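Local coordinates for protein alginate lyase (Aplysia kurodai, PDB 5GMT) that probably cleaves alginate as a polysaccharide lyase of family 14, with specificity for polymannuronate, at residues 48-53 with 262-267. Sequence-based numbering, arbitrary orientation.
Sequences STSTKH and YSYFKN
An edge-to-face pair of His53 and Tyr264 joins the loop after strand 47-50 to strand 261-272 of the same antiparallel sheet in this lyase, whose family belongs to the concanavalin-like clan. Strand 58-63 pairs with both strand 47-50 and strand 261-272, so no hydrogen bond runs directly between the two segments. His53 lies in the loop after strand 47-50 and sets its ring edge on one face of Tyr264. The planes stand at 89° and the centroids are 4.6 Å apart. CD2 of His53 leads, 3.4 Å from Tyr264 CZ. Tyr264 CG lies anti to its carbonyl carbon (chi1 -57°), which turns the ring toward the 50-53 loop.

Ser50 meets the same ring at its edge, with OG in the ring plane and 3.4 Å from Tyr264 CE2. This OG also accepts from Lys52 N at 3.1 Å, with an N-H...O angle of 162°, which makes an ST turn. Lys52 CG sits over the centre of the His53 ring on one face. Glu102 on strand 92-102 ties the pair together, since its OE1 hydrogen-bonds both His53 NE2 and Tyr264 OH. Tyr100 stacks with His53. Two waters donate to Tyr264 OH. One links it to Ser50 OG. The other, 2.9 Å from Tyr264 OH, accepts from Lys52 NZ at 2.8 Å.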
loop_
_atom_site.group_PDB
_atom_site.type_symbol
_atom_site.label_atom_id
_atom_site.label_comp_id
_atom_site.label_asym_id
_atom_site.label_seq_id
_atom_site.Cartn_x
_atom_site.Cartn_y
_atom_site.Cartn_z
ATOM N N SER A 48 3.533 -0.911 -17.646
ATOM C CA SER A 48 3.271 -1.768 -18.792
ATOM C C SER A 48 2.488 -2.990 -18.324
ATOM O O SER A 48 1.964 -3.015 -17.203
ATOM C CB SER A 48 4.578 -2.180 -19.470
ATOM O OG SER A 48 4.311 -2.790 -20.727
ATOM N N THR A 49 2.402 -4.005 -19.178
ATOM C CA THR A 49 1.664 -5.219 -18.842
ATOM C C THR A 49 2.470 -6.433 -19.273
ATOM O O THR A 49 3.277 -6.338 -20.197
ATOM C CB THR A 49 0.291 -5.266 -19.529
ATOM O OG1 THR A 49 0.479 -5.439 -20.940
ATOM C CG2 THR A 49 -0.504 -3.986 -19.275
ATOM N N SER A 50 2.249 -7.571 -18.624
ATOM C CA SER A 50 3.058 -8.750 -18.911
ATOM C C SER A 50 2.395 -10.026 -18.419
ATOM O O SER A 50 1.789 -10.055 -17.342
ATOM C CB SER A 50 4.449 -8.607 -18.279
ATOM O OG SER A 50 5.252 -9.756 -18.519
ATOM N N THR A 51 2.530 -11.076 -19.219
ATOM C CA THR A 51 2.089 -12.421 -18.858
ATOM C C THR A 51 3.271 -13.341 -18.553
ATOM O O THR A 51 3.119 -14.561 -18.500
ATOM C CB THR A 51 1.257 -13.044 -19.988
ATOM O OG1 THR A 51 1.975 -12.905 -21.220
ATOM C CG2 THR A 51 -0.070 -12.324 -20.122
ATOM N N LYS A 52 4.449 -12.761 -18.337
ATOM C CA LYS A 52 5.651 -13.561 -18.119
ATOM C C LYS A 52 5.522 -14.521 -16.935
ATOM O O LYS A 52 6.003 -15.655 -16.998
ATOM C CB LYS A 52 6.877 -12.662 -17.918
ATOM C CG LYS A 52 8.104 -13.440 -17.447
ATOM C CD LYS A 52 9.327 -12.560 -17.308
ATOM C CE LYS A 52 9.978 -12.292 -18.651
ATOM N NZ LYS A 52 11.341 -11.713 -18.482
ATOM N N HIS A 53 4.843 -14.087 -15.875
ATOM C CA HIS A 53 4.780 -14.877 -14.644
ATOM C C HIS A 53 3.395 -15.398 -14.315
ATOM O O HIS A 53 3.185 -16.015 -13.268
ATOM C CB HIS A 53 5.302 -14.037 -13.468
ATOM C CG HIS A 53 6.720 -13.596 -13.638
ATOM N ND1 HIS A 53 7.774 -14.483 -13.650
ATOM C CD2 HIS A 53 7.260 -12.367 -13.816
ATOM C CE1 HIS A 53 8.904 -13.821 -13.822
ATOM N NE2 HIS A 53 8.620 -12.536 -13.928
ATOM N N TYR A 262 11.608 -5.358 -11.712
ATOM C CA TYR A 262 10.208 -5.286 -12.101
ATOM C C TYR A 262 9.291 -5.891 -11.055
ATOM O O TYR A 262 9.584 -6.941 -10.463
ATOM C CB TYR A 262 9.967 -6.024 -13.426
ATOM C CG TYR A 262 10.888 -5.664 -14.559
ATOM C CD1 TYR A 262 12.169 -6.192 -14.625
ATOM C CD2 TYR A 262 10.464 -4.832 -15.591
ATOM C CE1 TYR A 262 13.010 -5.881 -15.673
ATOM C CE2 TYR A 262 11.295 -4.519 -16.646
ATOM C CZ TYR A 262 12.574 -5.043 -16.674
ATOM O OH TYR A 262 13.413 -4.749 -17.720
ATOM N N SER A 263 8.148 -5.257 -10.864
ATOM C CA SER A 263 7.106 -5.871 -10.080
ATOM C C SER A 263 5.898 -6.117 -10.970
ATOM O O SER A 263 5.691 -5.419 -11.964
ATOM C CB SER A 263 6.729 -5.007 -8.867
ATOM O OG SER A 263 6.314 -3.706 -9.250
ATOM N N TYR A 264 5.115 -7.122 -10.605
ATOM C CA TYR A 264 3.918 -7.507 -11.343
ATOM C C TYR A 264 2.756 -7.621 -10.377
ATOM O O TYR A 264 2.895 -8.243 -9.334
ATOM C CB TYR A 264 4.108 -8.859 -12.040
ATOM C CG TYR A 264 5.273 -8.930 -12.992
ATOM C CD1 TYR A 264 6.585 -8.910 -12.525
ATOM C CD2 TYR A 264 5.061 -9.057 -14.362
ATOM C CE1 TYR A 264 7.665 -8.987 -13.409
ATOM C CE2 TYR A 264 6.135 -9.141 -15.253
ATOM C CZ TYR A 264 7.424 -9.106 -14.766
ATOM O OH TYR A 264 8.482 -9.192 -15.632
ATOM N N PHE A 265 1.606 -7.057 -10.726
ATOM C CA PHE A 265 0.457 -7.110 -9.835
ATOM C C PHE A 265 -0.728 -7.718 -10.562
ATOM O O PHE A 265 -0.999 -7.373 -11.712
ATOM C CB PHE A 265 0.073 -5.714 -9.323
ATOM C CG PHE A 265 1.150 -5.030 -8.531
ATOM C CD1 PHE A 265 2.155 -4.321 -9.172
ATOM C CD2 PHE A 265 1.127 -5.051 -7.138
ATOM C CE1 PHE A 265 3.140 -3.669 -8.448
ATOM C CE2 PHE A 265 2.113 -4.408 -6.408
ATOM C CZ PHE A 265 3.117 -3.710 -7.063
ATOM N N LYS A 266 -1.428 -8.614 -9.885
ATOM C CA LYS A 266 -2.663 -9.177 -10.424
ATOM C C LYS A 266 -3.646 -9.478 -9.288
ATOM O O LYS A 266 -3.298 -9.341 -8.116
ATOM C CB LYS A 266 -2.360 -10.444 -11.232
ATOM C CG LYS A 266 -1.862 -11.607 -10.376
ATOM C CD LYS A 266 -1.509 -12.835 -11.237
ATOM C CE LYS A 266 -0.980 -13.982 -10.389
ATOM N NZ LYS A 266 -2.004 -14.501 -9.405
ATOM N N ASN A 267 -4.874 -9.867 -9.631
ATOM C CA ASN A 267 -5.812 -10.390 -8.634
ATOM C C ASN A 267 -6.071 -9.411 -7.471
ATOM O O ASN A 267 -6.009 -9.793 -6.303
ATOM C CB ASN A 267 -5.279 -11.727 -8.100
ATOM C CG ASN A 267 -6.338 -12.541 -7.383
ATOM O OD1 ASN A 267 -7.535 -12.280 -7.521
ATOM N ND2 ASN A 267 -5.900 -13.539 -6.605
HETATM O O HOH W 1 7.764 -8.929 -18.268
HETATM O O HOH W 2 10.829 -9.287 -17.283
#